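Long-range contacts in tRNA (guanine(6)-N2)-methyltransferase (Thermus thermophilus, PDB 3TMA), which transfers a methyl group from S-adenosyl-L-methionine to N2 of guanosine 6 in tRNA(Phe), yielding N2-methylguanosine: residues W21-H27 with A73-F79; E37-Y42 with E66-L72; F270-I276 with L306-R312; G330-A336 with V348-L354. All coordinates share one frame; numbering follows the deposited sequence. Where two conformers were deposited one is given.

Contact 1 (W21-H27 with A73-F79); sequences WLEATTH and AHHLVLF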
# COMPACT_ATOMS: atom_id res chain seq x y z
N TRP A 21 -17.05 -10.56 -6.44
CA TRP A 21 -16.45 -9.53 -5.55
C TRP A 21 -15.04 -9.24 -6.01
O TRP A 21 -14.27 -10.16 -6.28
CB TRP A 21 -16.41 -10.03 -4.09
CG TRP A 21 -17.79 -10.36 -3.53
CD1 TRP A 21 -18.55 -11.50 -3.78
CD2 TRP A 21 -18.60 -9.53 -2.67
NE1 TRP A 21 -19.78 -11.40 -3.13
CE2 TRP A 21 -19.84 -10.20 -2.46
CE3 TRP A 21 -18.40 -8.28 -2.05
CZ2 TRP A 21 -20.83 -9.68 -1.61
CZ3 TRP A 21 -19.40 -7.77 -1.22
CH2 TRP A 21 -20.61 -8.46 -1.02
N LEU A 22 -14.70 -7.97 -6.14
CA LEU A 22 -13.32 -7.60 -6.31
C LEU A 22 -12.77 -7.43 -4.90
O LEU A 22 -13.32 -6.63 -4.12
CB LEU A 22 -13.24 -6.31 -7.11
CG LEU A 22 -11.89 -5.62 -7.11
CD1 LEU A 22 -10.81 -6.48 -7.81
CD2 LEU A 22 -12.05 -4.27 -7.79
N GLU A 23 -11.70 -8.15 -4.57
CA GLU A 23 -10.99 -7.87 -3.32
C GLU A 23 -9.63 -7.18 -3.55
O GLU A 23 -8.82 -7.66 -4.35
CB GLU A 23 -10.82 -9.16 -2.52
CG GLU A 23 -10.11 -8.94 -1.14
CD GLU A 23 -10.24 -10.18 -0.23
OE1 GLU A 23 -11.33 -10.37 0.39
OE2 GLU A 23 -9.27 -10.99 -0.14
N ALA A 24 -9.41 -6.06 -2.89
CA ALA A 24 -8.14 -5.37 -2.96
C ALA A 24 -7.43 -5.46 -1.60
O ALA A 24 -8.08 -5.34 -0.55
CB ALA A 24 -8.34 -3.88 -3.38
N THR A 25 -6.11 -5.64 -1.61
CA THR A 25 -5.36 -5.69 -0.37
C THR A 25 -4.44 -4.48 -0.26
O THR A 25 -3.98 -3.92 -1.26
CB THR A 25 -4.47 -6.95 -0.28
OG1 THR A 25 -3.55 -6.93 -1.36
CG2 THR A 25 -5.30 -8.21 -0.40
N THR A 26 -4.16 -4.08 0.98
CA THR A 26 -3.31 -2.91 1.24
C THR A 26 -2.57 -3.22 2.56
O THR A 26 -2.75 -4.31 3.12
CB THR A 26 -4.19 -1.62 1.33
OG1 THR A 26 -3.37 -0.45 1.42
CG2 THR A 26 -5.20 -1.67 2.54
N HIS A 27 -1.81 -2.28 3.12
CA HIS A 27 -1.29 -2.50 4.50
C HIS A 27 -2.44 -2.50 5.51
O HIS A 27 -3.26 -1.61 5.50
CB HIS A 27 -0.27 -1.42 4.88
CG HIS A 27 0.88 -1.33 3.92
ND1 HIS A 27 2.08 -1.98 4.13
CD2 HIS A 27 1.02 -0.65 2.75
CE1 HIS A 27 2.90 -1.71 3.13
NE2 HIS A 27 2.29 -0.90 2.29
N ALA A 73 -3.48 -0.03 -3.46
CA ALA A 73 -3.62 -1.49 -3.44
C ALA A 73 -2.31 -2.20 -3.70
O ALA A 73 -1.48 -1.73 -4.49
CB ALA A 73 -4.68 -1.95 -4.46
N HIS A 74 -2.13 -3.34 -3.06
CA HIS A 74 -1.01 -4.22 -3.39
C HIS A 74 -1.43 -5.24 -4.44
O HIS A 74 -0.95 -5.19 -5.58
CB HIS A 74 -0.47 -4.91 -2.14
CG HIS A 74 0.20 -3.98 -1.20
ND1 HIS A 74 1.25 -3.17 -1.57
CD2 HIS A 74 0.00 -3.76 0.12
CE1 HIS A 74 1.67 -2.49 -0.52
NE2 HIS A 74 0.89 -2.79 0.51
N HIS A 75 -2.40 -6.10 -4.11
CA HIS A 75 -2.92 -7.14 -5.02
C HIS A 75 -4.43 -7.00 -5.21
O HIS A 75 -5.13 -6.44 -4.35
CB HIS A 75 -2.59 -8.58 -4.49
CG HIS A 75 -1.23 -9.07 -4.90
ND1 HIS A 75 -0.78 -9.02 -6.21
CD2 HIS A 75 -0.20 -9.56 -4.17
CE1 HIS A 75 0.45 -9.50 -6.27
NE2 HIS A 75 0.82 -9.85 -5.05
N LEU A 76 -4.91 -7.45 -6.37
CA LEU A 76 -6.33 -7.53 -6.66
C LEU A 76 -6.69 -9.01 -6.98
O LEU A 76 -6.01 -9.66 -7.79
CB LEU A 76 -6.65 -6.69 -7.90
CG LEU A 76 -6.27 -5.18 -7.83
CD1 LEU A 76 -6.66 -4.53 -9.15
CD2 LEU A 76 -7.03 -4.52 -6.65
N VAL A 77 -7.80 -9.47 -6.43
CA VAL A 77 -8.39 -10.81 -6.72
C VAL A 77 -9.84 -10.64 -7.14
O VAL A 77 -10.59 -9.96 -6.48
CB VAL A 77 -8.33 -11.70 -5.43
CG1 VAL A 77 -8.83 -13.11 -5.68
CG2 VAL A 77 -6.85 -11.77 -4.96
N LEU A 78 -10.26 -11.31 -8.20
CA LEU A 78 -11.69 -11.40 -8.51
C LEU A 78 -12.22 -12.70 -7.94
O LEU A 78 -11.77 -13.77 -8.37
CB LEU A 78 -11.91 -11.35 -10.02
CG LEU A 78 -13.33 -11.63 -10.56
CD1 LEU A 78 -14.25 -10.55 -10.11
CD2 LEU A 78 -13.26 -11.70 -12.10
N PHE A 79 -13.10 -12.61 -6.94
CA PHE A 79 -13.71 -13.80 -6.36
C PHE A 79 -15.00 -14.00 -7.12
O PHE A 79 -15.83 -13.09 -7.16
CB PHE A 79 -13.96 -13.64 -4.86
CG PHE A 79 -12.72 -13.81 -4.03
CD1 PHE A 79 -11.92 -14.97 -4.17
CD2 PHE A 79 -12.33 -12.81 -3.13
CE1 PHE A 79 -10.74 -15.12 -3.40
CE2 PHE A 79 -11.16 -12.97 -2.33
CZ PHE A 79 -10.39 -14.14 -2.45

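Contact 2 (E37-Y42 with E66-L72); sequences ELSALY and EALGLRL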
# COMPACT_ATOMS: atom_id res chain seq x y z
N GLU A 37 -10.72 5.27 -2.19
CA GLU A 37 -10.26 5.11 -3.61
C GLU A 37 -11.18 4.21 -4.43
O GLU A 37 -11.57 4.56 -5.55
CB GLU A 37 -8.81 4.58 -3.68
CG GLU A 37 -8.15 5.04 -4.97
CD GLU A 37 -6.72 4.55 -5.15
OE1 GLU A 37 -6.26 3.66 -4.38
OE2 GLU A 37 -6.06 5.04 -6.10
N LEU A 38 -11.51 3.04 -3.90
CA LEU A 38 -12.42 2.12 -4.60
C LEU A 38 -13.80 2.72 -4.85
O LEU A 38 -14.40 2.53 -5.94
CB LEU A 38 -12.55 0.79 -3.85
CG LEU A 38 -11.43 -0.23 -4.04
CD1 LEU A 38 -11.45 -1.29 -2.90
CD2 LEU A 38 -11.56 -0.92 -5.43
N SER A 39 -14.30 3.45 -3.87
CA SER A 39 -15.66 3.98 -3.93
C SER A 39 -15.74 5.07 -4.98
O SER A 39 -16.76 5.26 -5.61
CB SER A 39 -16.05 4.56 -2.55
OG SER A 39 -17.42 4.90 -2.53
N ALA A 40 -14.65 5.82 -5.16
CA ALA A 40 -14.63 6.83 -6.22
C ALA A 40 -14.53 6.17 -7.61
O ALA A 40 -15.06 6.68 -8.61
CB ALA A 40 -13.51 7.83 -5.99
N LEU A 41 -13.88 5.01 -7.66
CA LEU A 41 -13.79 4.26 -8.91
C LEU A 41 -15.11 3.54 -9.23
O LEU A 41 -15.63 3.60 -10.37
CB LEU A 41 -12.61 3.27 -8.78
CG LEU A 41 -12.05 2.73 -10.07
CD1 LEU A 41 -11.60 3.92 -10.91
CD2 LEU A 41 -10.92 1.77 -9.76
N TYR A 42 -15.71 2.92 -8.20
CA TYR A 42 -16.93 2.14 -8.36
C TYR A 42 -17.99 2.59 -7.38
O TYR A 42 -18.16 1.95 -6.35
CB TYR A 42 -16.67 0.66 -8.06
CG TYR A 42 -15.61 0.02 -8.92
CD1 TYR A 42 -15.78 -0.09 -10.30
CD2 TYR A 42 -14.47 -0.53 -8.36
CE1 TYR A 42 -14.83 -0.72 -11.09
CE2 TYR A 42 -13.51 -1.13 -9.14
CZ TYR A 42 -13.70 -1.23 -10.50
OH TYR A 42 -12.74 -1.85 -11.29
N GLU A 66 -9.34 -0.51 -15.30
CA GLU A 66 -9.48 0.62 -14.39
C GLU A 66 -9.04 0.27 -12.95
O GLU A 66 -8.46 1.11 -12.24
CB GLU A 66 -10.93 1.17 -14.46
CG GLU A 66 -12.05 0.38 -13.67
CD GLU A 66 -12.56 -0.87 -14.40
OE1 GLU A 66 -12.30 -0.98 -15.63
OE2 GLU A 66 -13.16 -1.77 -13.75
N ALA A 67 -9.22 -0.99 -12.55
CA ALA A 67 -8.88 -1.40 -11.21
C ALA A 67 -7.36 -1.35 -11.03
O ALA A 67 -6.86 -1.11 -9.94
CB ALA A 67 -9.39 -2.81 -10.95
N LEU A 68 -6.62 -1.52 -12.12
CA LEU A 68 -5.16 -1.50 -12.00
C LEU A 68 -4.57 -0.09 -11.76
O LEU A 68 -3.36 0.05 -11.60
CB LEU A 68 -4.51 -2.12 -13.23
CG LEU A 68 -4.92 -3.57 -13.53
CD1 LEU A 68 -4.45 -3.98 -14.95
CD2 LEU A 68 -4.40 -4.54 -12.50
N GLY A 69 -5.42 0.92 -11.73
CA GLY A 69 -4.98 2.30 -11.51
C GLY A 69 -4.98 2.68 -10.03
O GLY A 69 -4.68 3.84 -9.65
N LEU A 70 -5.36 1.72 -9.18
CA LEU A 70 -5.47 1.97 -7.72
C LEU A 70 -4.09 2.25 -7.15
O LEU A 70 -3.14 1.54 -7.45
CB LEU A 70 -6.08 0.76 -7.01
CG LEU A 70 -7.57 0.58 -7.30
CD1 LEU A 70 -8.07 -0.81 -6.85
CD2 LEU A 70 -8.38 1.72 -6.69
N ARG A 71 -3.97 3.32 -6.38
CA ARG A 71 -2.71 3.67 -5.77
C ARG A 71 -2.57 3.20 -4.32
O ARG A 71 -1.48 3.31 -3.74
CB ARG A 71 -2.50 5.18 -5.85
CG ARG A 71 -2.48 5.67 -7.29
CD ARG A 71 -1.06 5.82 -7.68
NE ARG A 71 -0.91 6.98 -8.51
CZ ARG A 71 0.26 7.49 -8.88
NH1 ARG A 71 1.39 7.01 -8.41
NH2 ARG A 71 0.26 8.53 -9.71
N LEU A 72 -3.63 2.69 -3.71
CA LEU A 72 -3.47 2.17 -2.35
C LEU A 72 -3.51 0.64 -2.30
O LEU A 72 -3.58 0.07 -1.22
CB LEU A 72 -4.56 2.74 -1.45
CG LEU A 72 -4.35 4.25 -1.21
CD1 LEU A 72 -5.66 4.95 -0.86
CD2 LEU A 72 -3.29 4.44 -0.12

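Contact 3 (F270-I276 with L306-R312); sequences FPEVDRI and LLPPGGR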
# COMPACT_ATOMS: atom_id res chain seq x y z
N PHE A 270 15.28 24.73 2.47
CA PHE A 270 13.94 24.75 1.85
C PHE A 270 13.13 25.96 2.26
O PHE A 270 13.21 26.37 3.42
CB PHE A 270 13.16 23.45 2.23
CG PHE A 270 13.85 22.19 1.75
CD1 PHE A 270 13.99 21.94 0.37
CD2 PHE A 270 14.46 21.32 2.66
CE1 PHE A 270 14.67 20.82 -0.10
CE2 PHE A 270 15.11 20.14 2.20
CZ PHE A 270 15.22 19.91 0.80
N PRO A 271 12.23 26.42 1.39
CA PRO A 271 11.33 27.52 1.70
C PRO A 271 10.07 27.01 2.41
O PRO A 271 9.91 25.79 2.64
CB PRO A 271 10.98 28.08 0.32
CG PRO A 271 10.94 26.86 -0.54
CD PRO A 271 12.05 25.94 -0.00
N GLU A 272 9.16 27.93 2.74
CA GLU A 272 7.88 27.51 3.33
C GLU A 272 7.16 26.53 2.36
O GLU A 272 7.25 26.69 1.14
CB GLU A 272 6.98 28.71 3.54
CG GLU A 272 5.58 28.34 4.06
CD GLU A 272 4.72 29.57 4.28
OE1 GLU A 272 4.08 30.05 3.30
OE2 GLU A 272 4.70 30.06 5.43
N VAL A 273 6.43 25.57 2.92
CA VAL A 273 5.62 24.64 2.14
C VAL A 273 4.26 24.44 2.83
O VAL A 273 4.03 24.99 3.91
CB VAL A 273 6.32 23.22 1.98
CG1 VAL A 273 7.62 23.32 1.20
CG2 VAL A 273 6.51 22.55 3.32
N ASP A 274 3.35 23.67 2.21
CA ASP A 274 2.02 23.47 2.81
C ASP A 274 1.95 22.15 3.56
O ASP A 274 1.13 22.00 4.45
CB ASP A 274 0.94 23.49 1.74
CG ASP A 274 0.82 24.85 1.06
OD1 ASP A 274 0.41 25.80 1.76
OD2 ASP A 274 1.16 24.98 -0.14
N ARG A 275 2.69 21.15 3.06
CA ARG A 275 2.59 19.77 3.54
C ARG A 275 3.98 19.18 3.62
O ARG A 275 4.80 19.38 2.71
CB ARG A 275 1.73 18.91 2.56
CG ARG A 275 0.23 19.34 2.39
CD ARG A 275 -0.47 19.31 3.78
NE ARG A 275 -1.91 19.58 3.66
CZ ARG A 275 -2.47 20.77 3.82
NH1 ARG A 275 -1.71 21.84 4.12
NH2 ARG A 275 -3.77 20.90 3.71
N ILE A 276 4.26 18.45 4.69
CA ILE A 276 5.56 17.78 4.86
C ILE A 276 5.27 16.31 5.12
O ILE A 276 4.43 15.97 5.97
CB ILE A 276 6.35 18.39 6.06
CG1 ILE A 276 6.62 19.88 5.77
CG2 ILE A 276 7.68 17.63 6.31
CD1 ILE A 276 7.38 20.60 6.94
N LEU A 306 8.71 25.94 8.73
CA LEU A 306 8.50 25.93 7.29
C LEU A 306 7.05 25.68 6.91
O LEU A 306 6.76 25.34 5.76
CB LEU A 306 9.41 24.87 6.62
CG LEU A 306 10.93 25.22 6.76
CD1 LEU A 306 11.76 24.28 5.90
CD2 LEU A 306 11.24 26.63 6.40
N LEU A 307 6.13 25.87 7.84
CA LEU A 307 4.69 25.80 7.54
C LEU A 307 3.99 27.13 7.83
O LEU A 307 4.33 27.81 8.80
CB LEU A 307 4.03 24.70 8.38
CG LEU A 307 4.47 23.26 8.05
CD1 LEU A 307 3.92 22.30 9.17
CD2 LEU A 307 4.01 22.84 6.69
N PRO A 308 2.91 27.45 7.07
CA PRO A 308 2.01 28.53 7.53
C PRO A 308 1.07 27.98 8.61
O PRO A 308 1.02 26.76 8.79
CB PRO A 308 1.19 28.87 6.27
CG PRO A 308 1.13 27.52 5.47
CD PRO A 308 2.35 26.66 5.95
N PRO A 309 0.33 28.87 9.30
CA PRO A 309 -0.76 28.33 10.13
C PRO A 309 -1.69 27.46 9.27
O PRO A 309 -1.96 27.82 8.12
CB PRO A 309 -1.51 29.59 10.62
CG PRO A 309 -0.61 30.77 10.27
CD PRO A 309 0.26 30.34 9.14
N GLY A 310 -2.11 26.30 9.76
CA GLY A 310 -2.87 25.35 8.92
C GLY A 310 -2.04 24.37 8.10
O GLY A 310 -2.56 23.34 7.65
N GLY A 311 -0.74 24.61 7.96
CA GLY A 311 0.16 23.64 7.28
C GLY A 311 0.16 22.32 8.05
O GLY A 311 -0.22 22.29 9.22
N ARG A 312 0.48 21.20 7.38
CA ARG A 312 0.32 19.88 8.02
C ARG A 312 1.54 19.00 7.77
O ARG A 312 2.24 19.20 6.79
CB ARG A 312 -0.95 19.17 7.54
CG ARG A 312 -2.25 19.86 7.96
CD ARG A 312 -3.51 19.04 7.67
NE ARG A 312 -4.65 19.64 8.37
CZ ARG A 312 -5.48 19.00 9.20
NH1 ARG A 312 -5.41 17.67 9.34
NH2 ARG A 312 -6.44 19.67 9.83

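Contact 4 (G330-A336 with V348-L354); sequences GFALRHA and VFVLEKL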
# COMPACT_ATOMS: atom_id res chain seq x y z
N GLY A 330 3.71 24.42 19.31
CA GLY A 330 3.04 25.04 18.17
C GLY A 330 2.27 24.07 17.24
O GLY A 330 1.55 24.51 16.36
N PHE A 331 2.49 22.76 17.39
CA PHE A 331 1.75 21.73 16.65
C PHE A 331 0.55 21.21 17.45
O PHE A 331 0.65 21.01 18.66
CB PHE A 331 2.69 20.54 16.33
CG PHE A 331 3.52 20.73 15.08
CD1 PHE A 331 2.91 21.00 13.86
CD2 PHE A 331 4.90 20.55 15.12
CE1 PHE A 331 3.68 21.10 12.68
CE2 PHE A 331 5.67 20.66 13.97
CZ PHE A 331 5.06 20.95 12.74
N ALA A 332 -0.55 20.89 16.77
CA ALA A 332 -1.60 20.10 17.37
C ALA A 332 -1.48 18.71 16.75
O ALA A 332 -1.28 18.57 15.53
CB ALA A 332 -2.99 20.71 17.07
N LEU A 333 -1.65 17.70 17.56
CA LEU A 333 -1.69 16.33 17.08
C LEU A 333 -3.15 16.05 16.66
O LEU A 333 -4.04 16.05 17.48
CB LEU A 333 -1.16 15.38 18.18
CG LEU A 333 -1.33 13.87 17.95
CD1 LEU A 333 -0.85 13.53 16.59
CD2 LEU A 333 -0.54 13.08 19.03
N ARG A 334 -3.41 15.93 15.35
CA ARG A 334 -4.78 15.88 14.86
C ARG A 334 -5.26 14.45 14.67
O ARG A 334 -6.43 14.19 14.89
CB ARG A 334 -4.94 16.62 13.54
CG ARG A 334 -4.78 18.12 13.67
CD ARG A 334 -6.15 18.80 13.85
NE ARG A 334 -6.46 19.07 15.24
CZ ARG A 334 -6.50 20.29 15.79
NH1 ARG A 334 -6.78 20.40 17.08
NH2 ARG A 334 -6.27 21.38 15.06
N HIS A 335 -4.38 13.56 14.23
CA HIS A 335 -4.75 12.14 14.01
C HIS A 335 -3.55 11.26 14.31
O HIS A 335 -2.41 11.62 14.01
CB HIS A 335 -5.15 11.86 12.51
CG HIS A 335 -6.25 12.75 12.00
ND1 HIS A 335 -7.58 12.59 12.37
CD2 HIS A 335 -6.22 13.82 11.17
CE1 HIS A 335 -8.31 13.53 11.79
NE2 HIS A 335 -7.52 14.29 11.05
N ALA A 336 -3.83 10.04 14.73
CA ALA A 336 -2.79 9.05 14.87
C ALA A 336 -3.45 7.73 14.50
O ALA A 336 -4.63 7.51 14.82
CB ALA A 336 -2.27 9.01 16.34
N VAL A 348 1.27 6.41 12.15
CA VAL A 348 1.27 7.65 11.33
C VAL A 348 0.62 8.75 12.19
O VAL A 348 -0.48 8.56 12.75
CB VAL A 348 0.45 7.53 10.01
CG1 VAL A 348 0.39 8.93 9.29
CG2 VAL A 348 1.11 6.48 9.04
N PHE A 349 1.32 9.86 12.34
CA PHE A 349 0.73 11.03 13.02
C PHE A 349 0.50 12.12 12.01
O PHE A 349 1.34 12.30 11.14
CB PHE A 349 1.75 11.53 14.07
CG PHE A 349 1.92 10.58 15.25
CD1 PHE A 349 0.85 10.24 16.05
CD2 PHE A 349 3.16 10.08 15.58
CE1 PHE A 349 1.01 9.37 17.19
CE2 PHE A 349 3.32 9.24 16.73
CZ PHE A 349 2.23 8.89 17.51
N VAL A 350 -0.63 12.81 12.09
CA VAL A 350 -0.84 14.03 11.34
C VAL A 350 -0.81 15.19 12.32
O VAL A 350 -1.58 15.22 13.28
CB VAL A 350 -2.20 14.02 10.57
CG1 VAL A 350 -2.35 15.32 9.74
CG2 VAL A 350 -2.20 12.81 9.61
N LEU A 351 0.08 16.14 12.06
CA LEU A 351 0.23 17.34 12.88
C LEU A 351 -0.23 18.54 12.07
O LEU A 351 -0.05 18.57 10.84
CB LEU A 351 1.70 17.54 13.28
CG LEU A 351 2.44 16.28 13.76
CD1 LEU A 351 3.93 16.53 13.79
CD2 LEU A 351 1.95 15.81 15.12
N GLU A 352 -0.86 19.50 12.73
CA GLU A 352 -1.23 20.75 12.10
C GLU A 352 -0.59 21.90 12.88
O GLU A 352 -0.65 21.95 14.12
CB GLU A 352 -2.77 20.94 12.06
CG GLU A 352 -3.17 22.28 11.43
CD GLU A 352 -4.69 22.55 11.42
OE1 GLU A 352 -5.45 21.79 12.05
OE2 GLU A 352 -5.11 23.57 10.81
N LYS A 353 0.05 22.81 12.16
CA LYS A 353 0.51 24.03 12.79
C LYS A 353 -0.66 24.94 13.17
O LYS A 353 -1.42 25.37 12.30
CB LYS A 353 1.41 24.80 11.85
CG LYS A 353 1.85 26.15 12.42
CD LYS A 353 3.09 26.66 11.65
CE LYS A 353 3.59 27.98 12.26
NZ LYS A 353 4.89 28.42 11.58
N LEU A 354 -0.70 25.33 14.45
CA LEU A 354 -1.78 26.18 14.97
C LEU A 354 -1.56 27.64 14.57
O LEU A 354 -0.41 28.07 14.34
CB LEU A 354 -1.84 26.08 16.50
CG LEU A 354 -2.33 24.74 17.06
CD1 LEU A 354 -1.96 24.60 18.54
CD2 LEU A 354 -3.85 24.59 16.88
OXT LEU A 354 -2.51 28.44 14.48
O HOH W 1 1.64 27.23 15.79

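Contact 1 (W21-H27 with A73-F79)
Glu23 and Phe79 meet diagonally across two antiparallel strands, the carboxylate of the first against the ring edge of the second. With CG anti to the backbone N (chi1 -178°), the glutamate chain runs out straight, and Glu23 OE2 comes to 3.5 Å from Phe79 CE2, close to the ring plane, while the carboxylate itself stands nearly upright to the ring. Its buried charge is met by Arg159 at OE2 and Arg57 at OE1. On the same face Trp21 and Phe79 touch through their CB atoms, and the indole turns off toward Arg82 in a cation-pi contact. The other face is aliphatic: Ala24 CB rests on Leu76 CD2 at 3.6 Å, and Leu22 CD1 reaches Leu76 CB. These strands, 21-25 and 76-84, are neighbours inside the mixed sheet of the N-terminal THUMP-containing region, strand 55-59 flanking the first and strand 162-168 the second. Paired N-H...O bonds join Trp21 with Phe79 and Glu23 with Val77; from Val77 N to Glu23 O is 2.9 Å. Thr25 ends its strand, and its partners His74 and His75 precede strand 76-84. Its OG1 lies between backbone N and carbonyl carbon (chi1 61°), which lets it accept from His75 N at 3.1 Å, while Thr25 O receives His74 N at 2.6 Å. Beyond it the His74 ring, modelled in two conformers, in this one turns an edge to one face of the His27 ring, an offset T-shaped pair with centroids 4.4 Å apart and planes at 76°. Thr188 holds His27 NE2, and Ser175 holds His74 ND1.

Contact 2 (E37-Y42 with E66-L72)
Glu37 reaches from the last turns of its helix to the backbone of Arg71 and Leu72. Its CB, directed at segment 66-72, already lies beside Leu70 CD2. Torsion chi1 of -153° swings CG alongside the same methyl, with Glu37 CG 3.7 Å from Leu70 CD2, and the extended chain keeps CD beside it too. The two oxygens then take consecutive amides, one each: Glu37 OE2 accepts from Arg71 N at 2.7 Å along an almost straight bond (171°), and Glu37 OE1 accepts from Leu72 N at 2.9 Å, more bent. Each uses its syn lone pair, so the pair of bonds fixes the rotation of the carboxylate. Leu72 CB packs against OE1.

Leu38, next in the helix, and Leu41, a turn further on, each set CD2 against Leu70; Leu38 CD2 to Leu70 CD1 measures 3.8 Å. At the far end Tyr42 OH donates to Glu66 OE2, which lies at the ring edge and in its plane, with the carboxylate turned perpendicular to the ring. The 2.5 Å between Tyr42 OH and Glu66 OE2 is very short, and its exact value is doubtful.

Helix 31-41 and segment 66-72 lie side by side on one face of the sheet, Leu38 packing on Leu22 and Ala24 of strand 21-25, Ala67 and Leu70 on Leu76 of strand 76-84, while Arg71 turns toward the methyltransferase domain, to Glu220 and Ser223.

Contact 3 (F270-I276 with L306-R312)
Backbone hydrogen bonds set the register between Val273-Ile276 and the chain from Leu306 to Arg312. Val273 N donates to Leu306 O at 2.9 Å, then the pairing turns into a short parallel bridge: Arg312 N gives to Asp274 O, and Ile276 N to Arg312 O at 3.0 Å. Asp274 O is gripped twice, because Arg275 NH1 folds back onto it at 2.9 Å, reaching it from the opposite face of the carbonyl plane to Arg312 N; the bend at chi2 (-59°) brings the guanidinium round, and the oxygen lies in its plane. Leu306-Arg312 returns the chain from helix 290-305 to the sheet, closing a beta-alpha-beta crossover between the adjacent parallel strands 275-278 and 312-317 of the Rossmann-fold methyltransferase domain. A type II turn from Pro308 to Gly311 makes the reversal, with Gly310 at a positive phi of 87°.

Van der Waals packing comes next, much of it between aliphatic carbons and carbonyl oxygens. Leu307 CD2 rests on Val273 O, Val273 CG2 and Ile276 CG1, the last at 4.1 Å. Leu306 sets both methyls against Phe270 O, each at 3.6 Å from that oxygen. Pro308 CD presses close on Val273 O at 3.1 Å, and Glu272 passes obliquely by Pro308, its OE2 nearest Pro308 N.

Charged side chains make the third group. Arg275 and Arg312 run side by side in the same direction, Arg312 CG lying 4.2 Å above the middle of the Arg275 guanidinium plane; Arg312 NH2 has a long, weak ion pair with Glu352. Just before Arg275, the carboxylates of Glu272 and Asp274 both form salt bridges with Arg206.

Contact 4 (G330-A336 with V348-L354)
Phe331-Ala336 and Phe349-Lys353 pair as the two arms of the antiparallel beta hairpin that ends the chain and forms one margin of the methyltransferase sheet, strand 331-338 outermost. In strand order 3-2-1-4-5-7-6 it supplies the last two strands, with strand 347-353 alone running against the others, as in Rossmann-fold methyltransferases. Ala332 and Glu352 exchange two backbone bonds, with Ala332 N 2.9 Å from Glu352 O. Further along, a classic beta bulge sets both Arg334 and His335 opposite Val350: Arg334 N donates to Val350 O at 2.9 Å and His335 N only weakly to the same oxygen, while Val350 N returns a bond to His335 O.

The bulge leaves Arg334 on the face of Ala332 and Glu352. Bent at chi2 and chi3 (-94° and 97°), its chain lays the guanidinium over Ala332 CB and presents its edge to Glu352. Arg334 NH2 bonds to Glu352 OE1 at 3.1 Å in a salt bridge; the oxygen lies in the guanidinium plane but is approached from above the carboxylate plane.

Aromatic rings occupy the opposite face. Leu351 CD1 sits 4.3 Å above the centre of the Phe331 ring, whose edge faces the backbone of Glu352. Near the other end, Ala336 CB packs on the rim of Phe349, 3.4 Å from Phe349 CD1, and Leu333 CD1 comes to that same ring carbon. At the C terminus Leu354 N donates to Gly330 O, and one water donates to both Gly330 O (2.8 Å) and Leu354 O (2.6 Å).

From the N terminus, strand 21-25 leads directly into helix 31-41. Contact 2 then closes the loop between that helix and 66-72, nested inside the longer loop that contact 1 closes when strand 76-84 begins. The two touch: Thr26 OG1 lies 2.7 Å from Leu72 O, and Leu22 packs on Tyr42. Together they tie strands 21-25 and 76-84 to helix 31-41 in the N-terminal THUMP-containing region. Contacts 3 and 4 follow in series, without crossing, in the methyltransferase domain. Contact 3 closes a crossover within the parallel strands; contact 4 closes the terminal hairpin of the same sheet. They adjoin where Gly310 N meets Lys353 O and Lys353 NZ meets Leu307 O.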